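Local structure of neuraminidase (Influenza A virus, 4FVK) at residues D222-L227 and V239-G244. The protein is a neuraminidase-like surface glycoprotein of a bat influenza A virus that binds calcium; its relatives remove terminal sialic acid from glycoconjugates, an activity it may lack. Numbering follows the deposited sequence.
Sequences DAKRPL and VEPCNG. With CA (calcium ion), chain D.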
# COMPACT_ATOMS: atom_id res chain seq x y z
N ASP A 222 32.59 33.20 4.06
CA ASP A 222 33.23 32.50 2.95
C ASP A 222 32.20 32.08 1.90
O ASP A 222 31.13 31.54 2.24
CB ASP A 222 34.01 31.30 3.49
CG ASP A 222 35.06 30.79 2.53
OD1 ASP A 222 35.25 31.36 1.45
OD2 ASP A 222 35.73 29.79 2.88
N ALA A 223 32.52 32.33 0.64
CA ALA A 223 31.71 31.92 -0.48
C ALA A 223 32.31 30.67 -1.10
O ALA A 223 31.72 30.09 -2.01
CB ALA A 223 31.58 33.04 -1.51
N LYS A 224 33.51 30.31 -0.67
CA LYS A 224 34.03 28.98 -0.97
C LYS A 224 33.46 28.09 0.11
O LYS A 224 32.99 28.60 1.12
CB LYS A 224 35.55 28.93 -0.90
CG LYS A 224 36.29 29.33 -2.20
CD LYS A 224 37.79 29.40 -1.92
CE LYS A 224 38.59 29.94 -3.10
NZ LYS A 224 40.04 29.90 -2.77
N ARG A 225 33.52 26.78 -0.10
CA ARG A 225 32.96 25.80 0.80
C ARG A 225 34.11 25.12 1.50
O ARG A 225 35.02 24.64 0.86
CB ARG A 225 32.18 24.73 0.00
CG ARG A 225 30.94 25.26 -0.68
CD ARG A 225 30.03 24.11 -1.26
NE ARG A 225 28.79 24.68 -1.79
CZ ARG A 225 27.78 25.07 -1.03
NH1 ARG A 225 27.84 24.90 0.30
NH2 ARG A 225 26.70 25.61 -1.59
N PRO A 226 34.07 25.08 2.84
CA PRO A 226 35.13 24.36 3.53
C PRO A 226 34.96 22.85 3.43
O PRO A 226 33.84 22.36 3.28
CB PRO A 226 35.00 24.84 4.98
CG PRO A 226 33.62 25.42 5.08
CD PRO A 226 33.33 25.99 3.73
N LEU A 227 36.07 22.11 3.47
CA LEU A 227 36.04 20.67 3.31
C LEU A 227 36.61 19.99 4.55
O LEU A 227 37.64 20.42 5.07
CB LEU A 227 36.86 20.23 2.10
CG LEU A 227 36.41 20.53 0.66
CD1 LEU A 227 36.19 21.98 0.41
CD2 LEU A 227 37.49 20.08 -0.28
N VAL A 239 40.30 21.67 5.07
CA VAL A 239 41.00 22.42 4.04
C VAL A 239 40.07 23.29 3.19
O VAL A 239 38.86 23.04 3.08
CB VAL A 239 41.81 21.52 3.09
CG1 VAL A 239 42.75 20.61 3.87
CG2 VAL A 239 40.89 20.71 2.17
N GLU A 240 40.67 24.30 2.58
CA GLU A 240 39.96 25.26 1.75
C GLU A 240 40.23 24.94 0.29
O GLU A 240 41.36 24.60 -0.07
CB GLU A 240 40.48 26.66 2.08
CG GLU A 240 39.77 27.78 1.35
CD GLU A 240 38.46 28.16 2.01
OE1 GLU A 240 38.10 27.55 3.04
OE2 GLU A 240 37.80 29.10 1.51
N PRO A 241 39.20 25.02 -0.58
CA PRO A 241 39.45 24.83 -2.01
C PRO A 241 40.44 25.88 -2.51
O PRO A 241 40.40 27.01 -2.02
CB PRO A 241 38.08 25.05 -2.66
CG PRO A 241 37.09 24.86 -1.56
CD PRO A 241 37.79 25.35 -0.30
N CYS A 242 41.31 25.51 -3.45
CA CYS A 242 42.41 26.38 -3.87
C CYS A 242 42.25 26.94 -5.28
O CYS A 242 43.15 27.57 -5.81
CB CYS A 242 43.76 25.67 -3.72
SG CYS A 242 44.21 25.30 -2.00
N ASN A 243 41.09 26.71 -5.89
CA ASN A 243 40.77 27.41 -7.12
C ASN A 243 40.34 28.84 -6.80
O ASN A 243 40.48 29.29 -5.67
CB ASN A 243 39.69 26.68 -7.93
CG ASN A 243 38.40 26.47 -7.15
OD1 ASN A 243 38.30 26.82 -5.97
ND2 ASN A 243 37.40 25.90 -7.81
N GLY A 244 39.83 29.55 -7.79
CA GLY A 244 39.32 30.89 -7.56
C GLY A 244 37.85 31.02 -7.91
O GLY A 244 37.33 32.14 -8.00
CA CA D . 28.78 31.58 2.57
O HOH W 1 28.37 32.95 0.62
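K224 reaches across to the loop at P241-N243 and ends on two backbone carbonyls. Its chain is extended beyond CG, and NZ donates at 3.0 Å to N243 O, nearly in line with that C=O bond (162° at the oxygen). The second bond, from NZ to P241 O, is as short at 3.0 Å but arrives tilted 32° from the carbonyl plane. K260 O also accepts from NZ, so three main-chain oxygens grip this buried ammonium. Its aliphatic part runs at about a right angle to the side chain of E240, with CB 3.3 Å from E240 OE2.

L227 supplies the apolar half of the contact: its CD1 packs 3.6 Å from CG of the P241 ring, while its CB lies against CG2 of V239. The backbones of L227 and V239 form an antiparallel hydrogen-bonded pair, closed by L227 N to V239 O and V239 N to L227 O. This pair joins strands 227-230 and 236-239, the third and fourth strands of a four-stranded antiparallel blade in the six-bladed propeller of influenza neuraminidases, with 236-239 at its edge. Past it the two segments diverge into loops, and the CA separation grows to 6.9 Å between K224 and P241.

E240 comes back toward the other loop: the bend at chi2 (82°) returns its carboxylate to D222, and the two carboxylates lie nearly coplanar. OE2 of E240 and OD2 of D222 are 2.6 Å apart, so one of the two acids is probably protonated. D222 OD1 accepts from K224 N, an Asx turn, and from A262 N. The carbonyl O of D222 binds calcium at 2.4 Å, alongside N218, D248, G266, G268 and a water.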